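Local coordinates for cupin 2 conserved barrel domain protein (PDB 4H7L) that is of unknown function but binds a copper(II) ion inside a small cupin beta barrel, at residues Q18-S23 with Q36-H41; T60-E65 with L101-I106; A79-N84 with L94-P99. All coordinates share one frame; numbering follows the deposited sequence.

Contact 1: residues Q18-S23 with Q36-H41; sequences QMISLS and QRAFGH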
ATOM      1  N   GLN B  18     -13.965  -6.270  -1.376  1.00 54.95           N
ATOM      2  CA  GLN B  18     -14.200  -5.307  -2.440  1.00 55.86           C
ATOM      3  C   GLN B  18     -13.086  -5.395  -3.463  1.00 55.00           C
ATOM      4  O   GLN B  18     -11.955  -5.756  -3.141  1.00 58.11           O
ATOM      5  CB  GLN B  18     -14.281  -3.886  -1.887  1.00 55.52           C
ATOM      6  CG  GLN B  18     -15.423  -3.655  -0.916  1.00 61.93           C
ATOM      7  CD  GLN B  18     -15.275  -2.350  -0.160  1.00 69.38           C
ATOM      8  OE1 GLN B  18     -15.385  -1.271  -0.741  1.00 69.75           O
ATOM      9  NE2 GLN B  18     -15.008  -2.442   1.140  1.00 70.48           N
HETATM   10  N   MSE B  19     -13.415  -5.045  -4.697  1.00 52.94           N
HETATM   11  CA  MSE B  19     -12.484  -5.170  -5.799  1.00 53.28           C
HETATM   12  C   MSE B  19     -12.561  -3.923  -6.666  1.00 53.25           C
HETATM   13  O   MSE B  19     -13.623  -3.582  -7.190  1.00 57.52           O
HETATM   14  CB  MSE B  19     -12.837  -6.406  -6.619  1.00 57.33           C
HETATM   15  CG  MSE B  19     -11.641  -7.138  -7.171  1.00 60.06           C
HETATM   16 SE   MSE B  19     -12.136  -8.882  -7.874  0.86 85.31          SE
HETATM   17  CE  MSE B  19     -11.697  -8.583  -9.750  1.00 68.69           C
ATOM     18  N   ILE B  20     -11.435  -3.236  -6.807  1.00 53.38           N
ATOM     19  CA  ILE B  20     -11.389  -2.012  -7.588  1.00 57.40           C
ATOM     20  C   ILE B  20     -10.139  -1.987  -8.439  1.00 56.03           C
ATOM     21  O   ILE B  20      -9.076  -2.410  -7.995  1.00 59.10           O
ATOM     22  CB  ILE B  20     -11.359  -0.767  -6.687  1.00 59.68           C
ATOM     23  CG1 ILE B  20     -12.281  -0.958  -5.479  1.00 65.32           C
ATOM     24  CG2 ILE B  20     -11.737   0.463  -7.490  1.00 61.76           C
ATOM     25  CD1 ILE B  20     -12.638   0.329  -4.766  1.00 68.42           C
ATOM     26  N   SER B  21     -10.264  -1.488  -9.662  1.00 50.53           N
ATOM     27  CA  SER B  21      -9.097  -1.301 -10.514  1.00 54.41           C
ATOM     28  C   SER B  21      -8.598   0.129 -10.389  1.00 50.53           C
ATOM     29  O   SER B  21      -9.231   1.060 -10.883  1.00 49.21           O
ATOM     30  CB  SER B  21      -9.422  -1.615 -11.973  1.00 56.49           C
ATOM     31  OG  SER B  21      -8.298  -1.342 -12.792  1.00 60.39           O
ATOM     32  N   LEU B  22      -7.459   0.294  -9.725  1.00 52.11           N
ATOM     33  CA  LEU B  22      -6.914   1.618  -9.450  1.00 53.28           C
ATOM     34  C   LEU B  22      -6.702   2.416 -10.730  1.00 55.78           C
ATOM     35  O   LEU B  22      -6.906   3.631 -10.756  1.00 54.78           O
ATOM     36  CB  LEU B  22      -5.596   1.491  -8.685  1.00 51.56           C
ATOM     37  CG  LEU B  22      -5.731   0.913  -7.277  1.00 46.35           C
ATOM     38  CD1 LEU B  22      -4.366   0.692  -6.672  1.00 51.12           C
ATOM     39  CD2 LEU B  22      -6.565   1.826  -6.392  1.00 48.47           C
ATOM     40  N   SER B  23      -6.302   1.724 -11.792  1.00 60.44           N
ATOM     41  CA  SER B  23      -5.992   2.377 -13.057  1.00 66.26           C
ATOM     42  C   SER B  23      -7.239   2.875 -13.787  1.00 67.38           C
ATOM     43  O   SER B  23      -7.156   3.795 -14.599  1.00 67.91           O
ATOM     44  CB  SER B  23      -5.200   1.430 -13.961  1.00 69.83           C
ATOM     45  OG  SER B  23      -5.692   0.108 -13.866  1.00 75.56           O
ATOM     46  N   GLN B  36      -5.765   8.611  -7.987  1.00 55.06           N
ATOM     47  CA  GLN B  36      -6.856   7.667  -8.190  1.00 52.98           C
ATOM     48  C   GLN B  36      -7.106   6.953  -6.865  1.00 51.44           C
ATOM     49  O   GLN B  36      -6.410   6.001  -6.513  1.00 51.74           O
ATOM     50  CB  GLN B  36      -6.520   6.687  -9.318  1.00 48.82           C
ATOM     51  CG  GLN B  36      -6.488   7.356 -10.694  1.00 54.21           C
ATOM     52  CD  GLN B  36      -5.964   6.452 -11.801  1.00 55.01           C
ATOM     53  OE1 GLN B  36      -4.767   6.194 -11.892  1.00 57.31           O
ATOM     54  NE2 GLN B  36      -6.861   5.985 -12.659  1.00 55.49           N
ATOM     55  N   ARG B  37      -8.104   7.433  -6.133  1.00 53.91           N
ATOM     56  CA  ARG B  37      -8.275   7.075  -4.729  1.00 55.26           C
ATOM     57  C   ARG B  37      -9.273   5.937  -4.528  1.00 53.34           C
ATOM     58  O   ARG B  37     -10.368   5.952  -5.084  1.00 55.89           O
ATOM     59  CB  ARG B  37      -8.718   8.309  -3.936  1.00 61.19           C
ATOM     60  CG  ARG B  37      -7.882   9.556  -4.221  1.00 60.21           C
ATOM     61  CD  ARG B  37      -8.080  10.623  -3.153  1.00 62.65           C
ATOM     62  NE  ARG B  37      -7.130  11.727  -3.288  1.00 69.45           N
ATOM     63  CZ  ARG B  37      -7.367  12.869  -3.933  1.00 72.73           C
ATOM     64  NH1 ARG B  37      -8.535  13.095  -4.523  1.00 74.39           N
ATOM     65  NH2 ARG B  37      -6.426  13.800  -3.989  1.00 73.00           N
ATOM     66  N   ALA B  38      -8.885   4.956  -3.719  1.00 56.90           N
ATOM     67  CA  ALA B  38      -9.729   3.797  -3.448  1.00 55.19           C
ATOM     68  C   ALA B  38      -9.933   3.586  -1.955  1.00 53.44           C
ATOM     69  O   ALA B  38      -9.093   3.969  -1.142  1.00 58.08           O
ATOM     70  CB  ALA B  38      -9.117   2.551  -4.065  1.00 56.13           C
ATOM     71  N   PHE B  39     -11.062   2.975  -1.608  1.00 58.54           N
ATOM     72  CA  PHE B  39     -11.335   2.552  -0.238  1.00 62.74           C
ATOM     73  C   PHE B  39     -11.401   3.712   0.746  1.00 66.69           C
ATOM     74  O   PHE B  39     -10.797   3.660   1.813  1.00 70.77           O
ATOM     75  CB  PHE B  39     -10.285   1.535   0.214  1.00 60.88           C
ATOM     76  CG  PHE B  39     -10.159   0.356  -0.708  1.00 59.17           C
ATOM     77  CD1 PHE B  39     -11.256  -0.432  -0.996  1.00 55.19           C
ATOM     78  CD2 PHE B  39      -8.947   0.040  -1.290  1.00 59.44           C
ATOM     79  CE1 PHE B  39     -11.148  -1.510  -1.846  1.00 54.57           C
ATOM     80  CE2 PHE B  39      -8.832  -1.040  -2.143  1.00 57.52           C
ATOM     81  CZ  PHE B  39      -9.934  -1.817  -2.420  1.00 53.58           C
ATOM     82  N   GLY B  40     -12.155   4.748   0.391  1.00 71.32           N
ATOM     83  CA  GLY B  40     -12.363   5.877   1.281  1.00 75.38           C
ATOM     84  C   GLY B  40     -13.007   5.468   2.595  1.00 82.84           C
ATOM     85  O   GLY B  40     -13.063   4.284   2.938  1.00 80.34           O
ATOM     86  N   HIS B  41     -13.496   6.455   3.337  1.00 93.46           N
ATOM     87  CA  HIS B  41     -14.078   6.197   4.647  1.00101.75           C
ATOM     88  C   HIS B  41     -15.381   5.417   4.518  1.00102.74           C
ATOM     89  O   HIS B  41     -15.697   4.573   5.356  1.00106.73           O
ATOM     90  CB  HIS B  41     -14.322   7.508   5.394  1.00110.36           C
ATOM     91  CG  HIS B  41     -13.987   7.439   6.852  1.00116.12           C
ATOM     92  ND1 HIS B  41     -13.315   8.448   7.508  1.00117.95           N
ATOM     93  CD2 HIS B  41     -14.226   6.482   7.778  1.00115.87           C
ATOM     94  CE1 HIS B  41     -13.156   8.115   8.776  1.00118.21           C
ATOM     95  NE2 HIS B  41     -13.701   6.926   8.967  1.00117.64           N
TER
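From Leu22 against Gln36 to Gln18 against Phe39, the two segments run almost antiparallel (173°) but splay apart, their CA atoms widening from 6.2 Å at Leu22 and Gln36 to 8.6 Å at Gln18 and Phe39, and no backbone hydrogen bond joins them. Side chains fill the wedge. At its wide end Gln18 CB meets CE1 of Phe39 at the ring edge, close to the ring plane. Ile20 and Phe39 run alongside each other with their ends pointing opposite ways, bringing Ile20 CD1 to 3.8 Å from Phe39 CE1. Further in, the Leu22 methyl CD2 presses on Ala38 CB at 3.5 Å. The narrow end is polar: with its chain extended about CB-CG (chi2 172°), Gln36 passes Leu22 O and gives a weak, bent hydrogen bond from NE2 to Ser23 O (2.9 Å), the same amide also bonding Ile25 O. Replacing Gln36 by an alanine is likely to leave the Ser23 and Ile25 carbonyls without their shared amide donor, with the turn after strand 18-21 held less firmly. Strand 18-21 takes its ladder partner from a neighbouring subunit, whose Ala95 covers Leu22 and Phe39; an N-terminal strand extending a partner's sheet is consistent with a cupin dimer.

Contact 2: residues T60-E65 with L101-I106; sequences THYHRE and LVRHRI. With CU (copper (II) ion), chain D.
Arg103 extends along Tyr62 in the same direction, beside the one antiparallel bridge of this contact, in which His61 and His104 exchange backbone hydrogen bonds (His61 N to His104 O, 3.1 Å; His104 N to His61 O, 2.9 Å). Along Arg103, CB rests on the Thr60 methyl CG2 at 3.6 Å, and CG keeps near that methyl. A bend about CB-CG (chi2 63°) then swings the chain over Tyr62, where CD and NE pass above CD1. NE also forms a salt bridge with Asp128. CZ sits over the ring face, 3.7 Å from the Tyr62 centroid, in a cation-pi stack with planes only 13° apart. Of the tips, NH2 covers CE1 and CZ of the ring, while NH1 bonds Leu101 O on a lone pair, in the guanidinium plane, fixing the rotation of the group. The bridged residues His61 and His104 also send their imidazoles to copper, where His63 joins them (NE2 at 2.1 Å), all through NE2, and Glu68 completes the site. His104 ND1 donates in its ring plane to Val102 O, a second-shell bond that orients the ligand, as His63 ND1 is held by Asp124 O. No helix is nearby: strand 104-107 pairs with strand 80-83, Tyr70 of strand 67-72 packs on His104, and Glu68 lies on that same strand, so copper ligands come from both sheets.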
ATOM      1  N   THR B  60       5.445  21.860   0.511  1.00 55.46           N
ATOM      2  CA  THR B  60       5.654  20.943   1.617  1.00 53.16           C
ATOM      3  C   THR B  60       4.433  21.015   2.520  1.00 53.97           C
ATOM      4  O   THR B  60       3.947  22.105   2.829  1.00 52.57           O
ATOM      5  CB  THR B  60       6.900  21.319   2.429  1.00 49.72           C
ATOM      6  OG1 THR B  60       8.063  21.164   1.612  1.00 56.04           O
ATOM      7  CG2 THR B  60       7.025  20.436   3.662  1.00 50.27           C
ATOM      8  N   HIS B  61       3.933  19.857   2.937  1.00 48.65           N
ATOM      9  CA  HIS B  61       2.731  19.797   3.756  1.00 49.64           C
ATOM     10  C   HIS B  61       2.869  18.719   4.824  1.00 47.52           C
ATOM     11  O   HIS B  61       3.830  17.950   4.831  1.00 45.99           O
ATOM     12  CB  HIS B  61       1.504  19.506   2.885  1.00 49.77           C
ATOM     13  CG  HIS B  61       1.445  18.099   2.372  1.00 55.23           C
ATOM     14  ND1 HIS B  61       2.020  17.716   1.178  1.00 60.70           N
ATOM     15  CD2 HIS B  61       0.882  16.982   2.893  1.00 58.73           C
ATOM     16  CE1 HIS B  61       1.813  16.424   0.987  1.00 64.31           C
ATOM     17  NE2 HIS B  61       1.127  15.954   2.014  1.00 62.81           N
ATOM     18  N   TYR B  62       1.905  18.669   5.733  1.00 49.19           N
ATOM     19  CA  TYR B  62       1.872  17.610   6.726  1.00 44.16           C
ATOM     20  C   TYR B  62       0.447  17.323   7.187  1.00 41.90           C
ATOM     21  O   TYR B  62      -0.488  18.060   6.878  1.00 47.55           O
ATOM     22  CB  TYR B  62       2.765  17.953   7.920  1.00 40.89           C
ATOM     23  CG  TYR B  62       2.286  19.114   8.761  1.00 42.25           C
ATOM     24  CD1 TYR B  62       2.527  20.427   8.371  1.00 40.51           C
ATOM     25  CD2 TYR B  62       1.615  18.897   9.959  1.00 41.20           C
ATOM     26  CE1 TYR B  62       2.100  21.491   9.146  1.00 39.02           C
ATOM     27  CE2 TYR B  62       1.185  19.955  10.740  1.00 41.37           C
ATOM     28  CZ  TYR B  62       1.432  21.248  10.332  1.00 41.97           C
ATOM     29  OH  TYR B  62       1.000  22.305  11.106  1.00 43.76           O
ATOM     30  N   HIS B  63       0.299  16.235   7.929  1.00 40.66           N
ATOM     31  CA  HIS B  63      -1.004  15.775   8.368  1.00 41.55           C
ATOM     32  C   HIS B  63      -0.981  15.643   9.879  1.00 43.89           C
ATOM     33  O   HIS B  63       0.008  15.189  10.454  1.00 42.80           O
ATOM     34  CB  HIS B  63      -1.328  14.432   7.711  1.00 43.86           C
ATOM     35  CG  HIS B  63      -1.151  14.429   6.223  1.00 42.21           C
ATOM     36  ND1 HIS B  63      -1.947  15.168   5.375  1.00 47.95           N
ATOM     37  CD2 HIS B  63      -0.271  13.770   5.432  1.00 42.94           C
ATOM     38  CE1 HIS B  63      -1.560  14.972   4.126  1.00 48.60           C
ATOM     39  NE2 HIS B  63      -0.545  14.127   4.133  1.00 49.34           N
ATOM     40  N   ARG B  64      -2.068  16.047  10.524  1.00 46.53           N
ATOM     41  CA  ARG B  64      -2.132  16.044  11.979  1.00 48.32           C
ATOM     42  C   ARG B  64      -2.784  14.786  12.536  1.00 48.70           C
ATOM     43  O   ARG B  64      -2.629  14.480  13.716  1.00 50.26           O
ATOM     44  CB  ARG B  64      -2.899  17.275  12.470  1.00 47.65           C
ATOM     45  CG  ARG B  64      -2.220  18.579  12.133  1.00 42.86           C
ATOM     46  CD  ARG B  64      -2.887  19.770  12.801  1.00 42.82           C
ATOM     47  NE  ARG B  64      -2.109  20.984  12.575  1.00 53.79           N
ATOM     48  CZ  ARG B  64      -2.259  22.123  13.245  1.00 54.15           C
ATOM     49  NH1 ARG B  64      -3.163  22.233  14.209  1.00 54.92           N
ATOM     50  NH2 ARG B  64      -1.488  23.154  12.952  1.00 50.70           N
ATOM     51  N   GLU B  65      -3.507  14.061  11.686  1.00 56.66           N
ATOM     52  CA  GLU B  65      -4.332  12.945  12.141  1.00 57.98           C
ATOM     53  C   GLU B  65      -4.162  11.688  11.287  1.00 55.74           C
ATOM     54  O   GLU B  65      -4.780  10.659  11.558  1.00 58.46           O
ATOM     55  CB  GLU B  65      -5.803  13.364  12.113  1.00 65.04           C
ATOM     56  CG  GLU B  65      -6.117  14.632  12.897  1.00 72.22           C
ATOM     57  CD  GLU B  65      -6.485  14.350  14.338  1.00 83.78           C
ATOM     58  OE1 GLU B  65      -7.697  14.318  14.645  1.00 88.57           O
ATOM     59  OE2 GLU B  65      -5.565  14.160  15.166  1.00 88.19           O
ATOM     60  N   LEU B 101       2.598  14.940  11.398  1.00 44.48           N
ATOM     61  CA  LEU B 101       3.484  16.039  11.789  1.00 39.87           C
ATOM     62  C   LEU B 101       4.792  16.071  11.007  1.00 39.65           C
ATOM     63  O   LEU B 101       5.495  17.080  11.014  1.00 44.85           O
ATOM     64  CB  LEU B 101       3.759  16.042  13.296  1.00 38.96           C
ATOM     65  CG  LEU B 101       2.524  16.236  14.178  1.00 44.32           C
ATOM     66  CD1 LEU B 101       2.932  16.724  15.558  1.00 49.10           C
ATOM     67  CD2 LEU B 101       1.527  17.201  13.540  1.00 45.01           C
ATOM     68  N   VAL B 102       5.116  14.984  10.316  1.00 41.35           N
ATOM     69  CA  VAL B 102       6.305  14.974   9.476  1.00 44.43           C
ATOM     70  C   VAL B 102       6.058  15.767   8.196  1.00 42.68           C
ATOM     71  O   VAL B 102       5.268  15.357   7.351  1.00 44.55           O
ATOM     72  CB  VAL B 102       6.723  13.540   9.110  1.00 49.43           C
ATOM     73  CG1 VAL B 102       7.783  13.555   8.018  1.00 53.77           C
ATOM     74  CG2 VAL B 102       7.233  12.811  10.342  1.00 44.51           C
ATOM     75  N   ARG B 103       6.723  16.912   8.063  1.00 43.59           N
ATOM     76  CA  ARG B 103       6.640  17.702   6.837  1.00 41.85           C
ATOM     77  C   ARG B 103       7.191  16.880   5.683  1.00 43.43           C
ATOM     78  O   ARG B 103       8.238  16.250   5.812  1.00 42.99           O
ATOM     79  CB  ARG B 103       7.436  19.002   6.967  1.00 39.76           C
ATOM     80  CG  ARG B 103       6.693  20.144   7.646  1.00 41.41           C
ATOM     81  CD  ARG B 103       6.330  19.837   9.095  1.00 44.51           C
ATOM     82  NE  ARG B 103       5.752  21.007   9.755  1.00 48.99           N
ATOM     83  CZ  ARG B 103       5.186  21.004  10.961  1.00 47.08           C
ATOM     84  NH1 ARG B 103       5.093  19.886  11.669  1.00 46.09           N
ATOM     85  NH2 ARG B 103       4.697  22.128  11.459  1.00 46.49           N
ATOM     86  N   HIS B 104       6.493  16.881   4.554  1.00 47.20           N
ATOM     87  CA  HIS B 104       6.905  16.041   3.439  1.00 47.08           C
ATOM     88  C   HIS B 104       6.414  16.538   2.089  1.00 50.34           C
ATOM     89  O   HIS B 104       5.411  17.247   1.995  1.00 50.89           O
ATOM     90  CB  HIS B 104       6.433  14.594   3.651  1.00 41.95           C
ATOM     91  CG  HIS B 104       4.943  14.438   3.694  1.00 40.98           C
ATOM     92  ND1 HIS B 104       4.194  14.766   4.802  1.00 47.29           N
ATOM     93  CD2 HIS B 104       4.065  13.979   2.768  1.00 43.67           C
ATOM     94  CE1 HIS B 104       2.917  14.525   4.557  1.00 46.88           C
ATOM     95  NE2 HIS B 104       2.811  14.050   3.330  1.00 49.92           N
ATOM     96  N   ARG B 105       7.145  16.152   1.046  1.00 52.00           N
ATOM     97  CA  ARG B 105       6.714  16.336  -0.334  1.00 51.17           C
ATOM     98  C   ARG B 105       7.661  15.587  -1.257  1.00 51.60           C
ATOM     99  O   ARG B 105       8.790  15.274  -0.877  1.00 51.57           O
ATOM    100  CB  ARG B 105       6.703  17.808  -0.723  1.00 51.35           C
ATOM    101  CG  ARG B 105       8.075  18.437  -0.734  1.00 57.43           C
ATOM    102  CD  ARG B 105       8.115  19.664  -1.614  1.00 60.95           C
ATOM    103  NE  ARG B 105       9.394  20.347  -1.483  1.00 66.63           N
ATOM    104  CZ  ARG B 105       9.615  21.607  -1.835  1.00 70.87           C
ATOM    105  NH1 ARG B 105       8.636  22.344  -2.342  1.00 71.37           N
ATOM    106  NH2 ARG B 105      10.820  22.134  -1.669  1.00 75.70           N
ATOM    107  N   ILE B 106       7.199  15.299  -2.468  1.00 49.94           N
ATOM    108  CA  ILE B 106       8.039  14.670  -3.475  1.00 51.77           C
ATOM    109  C   ILE B 106       8.528  15.706  -4.485  1.00 52.92           C
ATOM    110  O   ILE B 106       7.840  16.681  -4.781  1.00 56.59           O
ATOM    111  CB  ILE B 106       7.298  13.526  -4.182  1.00 49.49           C
ATOM    112  CG1 ILE B 106       7.229  12.316  -3.252  1.00 47.54           C
ATOM    113  CG2 ILE B 106       8.004  13.146  -5.476  1.00 50.73           C
ATOM    114  CD1 ILE B 106       6.425  11.160  -3.794  1.00 52.22           C
TER
HETATM  115 CU    CU D 201       0.745  13.854   2.470  1.00 70.35          CU

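Contact 3: residues A79-N84 with L94-P99; sequences ATIELN and LAISIP
Leu83 and Ile96 make the closest touch between strands 80-83 and 94-98, the methyl CD1 of Leu83 standing 3.7 Å from CG2 of Ile96 as the two side chains cross obliquely. The same CG2 serves a second partner: Ile81 reaches toward Ile96 tip to tip, and its CD1 ends 4.1 Å from that methyl. With CG1 on the far side of CB from its backbone N (chi1 -176°), Ile81 carries CD1 toward strand 94-98, and Ile96 meets both neighbours with CG2. The touches across the strands are all between apolar side chains, and no hydrogen bond crosses, because the strand axes lie 10.0 Å apart, too far for backbone pairing.

This is the interior of the cupin barrel, where strands of two different sheets face each other across a hydrophobic filling; here they run nearly parallel, at 21°. Tyr70 of strand 67-72 adds its side chain to Ile81, Ile96 and Ile98.

At Ile98 the pairs lie at ordinary contact distance. Its CG1 is 4.0 Å from Leu83 CD2, and its CD1 is 4.3 Å from Ile81 CD1, the longest of the touches. This end borders the metal site: the Ile98 side chain comes about 4 Å, at the nearest atoms, from those of His104 and Glu68, and about 6 Å from the copper. Outward the two strands differ. Thr80 and Glu82, on the other face of their strand, are partly exposed, Glu82 carrying a salt bridge to Arg105. Along its edge, strand 94-98 pairs through Leu94 to Ser97 in an antiparallel ladder with a strand of a neighbouring subunit, whose Met19, a selenomethionine here, lies against Leu94 and Ile96.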
ATOM      1  N   ALA B  79      14.740  11.986  -8.796  1.00 58.62           N
ATOM      2  CA  ALA B  79      13.553  12.313  -8.021  1.00 52.81           C
ATOM      3  C   ALA B  79      13.869  12.008  -6.568  1.00 51.03           C
ATOM      4  O   ALA B  79      14.559  11.035  -6.270  1.00 54.84           O
ATOM      5  CB  ALA B  79      12.360  11.514  -8.493  1.00 54.04           C
ATOM      6  N   THR B  80      13.388  12.851  -5.663  1.00 56.67           N
ATOM      7  CA  THR B  80      13.641  12.653  -4.244  1.00 60.39           C
ATOM      8  C   THR B  80      12.373  12.812  -3.428  1.00 53.00           C
ATOM      9  O   THR B  80      11.323  13.195  -3.943  1.00 56.34           O
ATOM     10  CB  THR B  80      14.668  13.667  -3.708  1.00 60.03           C
ATOM     11  OG1 THR B  80      14.113  14.986  -3.762  1.00 62.64           O
ATOM     12  CG2 THR B  80      15.947  13.623  -4.524  1.00 58.18           C
ATOM     13  N   ILE B  81      12.488  12.511  -2.144  1.00 45.44           N
ATOM     14  CA  ILE B  81      11.430  12.793  -1.193  1.00 44.82           C
ATOM     15  C   ILE B  81      12.048  13.638  -0.096  1.00 45.29           C
ATOM     16  O   ILE B  81      13.193  13.413   0.293  1.00 45.19           O
ATOM     17  CB  ILE B  81      10.828  11.503  -0.609  1.00 45.81           C
ATOM     18  CG1 ILE B  81       9.659  11.832   0.318  1.00 46.78           C
ATOM     19  CG2 ILE B  81      11.884  10.707   0.139  1.00 49.06           C
ATOM     20  CD1 ILE B  81       8.702  10.684   0.506  1.00 49.39           C
ATOM     21  N   GLU B  82      11.308  14.635   0.375  1.00 46.53           N
ATOM     22  CA  GLU B  82      11.795  15.497   1.440  1.00 47.63           C
ATOM     23  C   GLU B  82      11.013  15.236   2.711  1.00 50.88           C
ATOM     24  O   GLU B  82       9.791  15.367   2.734  1.00 49.67           O
ATOM     25  CB  GLU B  82      11.688  16.966   1.037  1.00 51.57           C
ATOM     26  CG  GLU B  82      12.668  17.363  -0.056  1.00 67.11           C
ATOM     27  CD  GLU B  82      12.503  18.804  -0.504  1.00 72.86           C
ATOM     28  OE1 GLU B  82      11.585  19.488  -0.003  1.00 71.55           O
ATOM     29  OE2 GLU B  82      13.294  19.252  -1.360  1.00 76.25           O
ATOM     30  N   LEU B  83      11.725  14.849   3.763  1.00 49.37           N
ATOM     31  CA  LEU B  83      11.108  14.573   5.053  1.00 44.49           C
ATOM     32  C   LEU B  83      11.733  15.477   6.107  1.00 48.08           C
ATOM     33  O   LEU B  83      12.935  15.409   6.365  1.00 48.55           O
ATOM     34  CB  LEU B  83      11.285  13.100   5.420  1.00 45.05           C
ATOM     35  CG  LEU B  83      10.641  12.124   4.434  1.00 47.54           C
ATOM     36  CD1 LEU B  83      11.144  10.707   4.647  1.00 49.90           C
ATOM     37  CD2 LEU B  83       9.135  12.171   4.566  1.00 48.56           C
ATOM     38  N   ASN B  84      10.910  16.335   6.702  1.00 53.31           N
ATOM     39  CA  ASN B  84      11.392  17.348   7.637  1.00 54.07           C
ATOM     40  C   ASN B  84      12.681  18.004   7.154  1.00 53.41           C
ATOM     41  O   ASN B  84      13.660  18.088   7.893  1.00 57.94           O
ATOM     42  CB  ASN B  84      11.594  16.753   9.034  1.00 55.43           C
ATOM     43  CG  ASN B  84      10.280  16.449   9.739  1.00 58.75           C
ATOM     44  OD1 ASN B  84       9.283  17.150   9.553  1.00 54.62           O
ATOM     45  ND2 ASN B  84      10.279  15.403  10.559  1.00 57.96           N
ATOM     46  N   LEU B  94      10.791   1.465  -3.020  1.00 47.28           N
ATOM     47  CA  LEU B  94      11.114   2.107  -1.760  1.00 48.30           C
ATOM     48  C   LEU B  94       9.810   2.355  -1.011  1.00 46.25           C
ATOM     49  O   LEU B  94       8.841   2.841  -1.595  1.00 45.45           O
ATOM     50  CB  LEU B  94      11.837   3.432  -2.009  1.00 50.61           C
ATOM     51  CG  LEU B  94      12.291   4.176  -0.755  1.00 53.02           C
ATOM     52  CD1 LEU B  94      13.394   3.401  -0.042  1.00 54.69           C
ATOM     53  CD2 LEU B  94      12.755   5.585  -1.100  1.00 53.31           C
ATOM     54  N   ALA B  95       9.784   2.009   0.272  1.00 42.18           N
ATOM     55  CA  ALA B  95       8.614   2.258   1.112  1.00 38.45           C
ATOM     56  C   ALA B  95       8.944   3.324   2.144  1.00 42.47           C
ATOM     57  O   ALA B  95       9.915   3.195   2.889  1.00 46.68           O
ATOM     58  CB  ALA B  95       8.172   0.986   1.800  1.00 39.61           C
ATOM     59  N   ILE B  96       8.139   4.379   2.189  1.00 41.63           N
ATOM     60  CA  ILE B  96       8.375   5.453   3.139  1.00 42.33           C
ATOM     61  C   ILE B  96       7.189   5.627   4.069  1.00 41.92           C
ATOM     62  O   ILE B  96       6.064   5.848   3.629  1.00 50.13           O
ATOM     63  CB  ILE B  96       8.664   6.789   2.439  1.00 45.70           C
ATOM     64  CG1 ILE B  96       9.714   6.603   1.345  1.00 48.91           C
ATOM     65  CG2 ILE B  96       9.145   7.813   3.449  1.00 48.13           C
ATOM     66  CD1 ILE B  96       9.128   6.395  -0.023  1.00 52.97           C
ATOM     67  N   SER B  97       7.460   5.522   5.361  1.00 36.98           N
ATOM     68  CA  SER B  97       6.455   5.718   6.387  1.00 37.87           C
ATOM     69  C   SER B  97       6.515   7.154   6.873  1.00 39.56           C
ATOM     70  O   SER B  97       7.563   7.622   7.323  1.00 35.10           O
ATOM     71  CB  SER B  97       6.707   4.762   7.552  1.00 41.93           C
ATOM     72  OG  SER B  97       5.940   5.122   8.686  1.00 60.38           O
ATOM     73  N   ILE B  98       5.388   7.851   6.781  1.00 42.13           N
ATOM     74  CA  ILE B  98       5.321   9.259   7.142  1.00 35.89           C
ATOM     75  C   ILE B  98       4.287   9.475   8.238  1.00 35.65           C
ATOM     76  O   ILE B  98       3.105   9.647   7.956  1.00 42.60           O
ATOM     77  CB  ILE B  98       4.952  10.117   5.927  1.00 39.03           C
ATOM     78  CG1 ILE B  98       5.919   9.825   4.777  1.00 41.82           C
ATOM     79  CG2 ILE B  98       4.973  11.600   6.296  1.00 40.27           C
ATOM     80  CD1 ILE B  98       5.537  10.484   3.465  1.00 38.77           C
ATOM     81  N   PRO B  99       4.734   9.449   9.499  1.00 35.60           N
ATOM     82  CA  PRO B  99       3.840   9.694  10.633  1.00 40.98           C
ATOM     83  C   PRO B  99       3.266  11.098  10.594  1.00 42.53           C
ATOM     84  O   PRO B  99       3.772  11.945   9.864  1.00 41.97           O
ATOM     85  CB  PRO B  99       4.757   9.536  11.855  1.00 43.45           C
ATOM     86  CG  PRO B  99       5.931   8.775  11.377  1.00 40.68           C
ATOM     87  CD  PRO B  99       6.097   9.098   9.927  1.00 39.17           C
TER

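How the contacts relate
Contact 3 is the core of the set, all its touching residues buried and apolar, whereas contacts 1 and 2 are only partly buried and mix apolar with polar groups. Contacts 2 and 3 share a sheet in which strands 80-83 and 104-107 are neighbours, tied by a probable hydrogen bond between Asn84 N and Arg103 O (2.8 Å). Contacts 1 and 3 both reach the other sheet, through strands 33-38 and 94-98, although their centres lie about 23 Å apart across the chain's centre. Charge and metal chemistry gather in contact 2 and methyl packing in contact 3; contact 1 combines apolar packing with one weak amide bond, and it and contact 3 both join ladders to the second subunit.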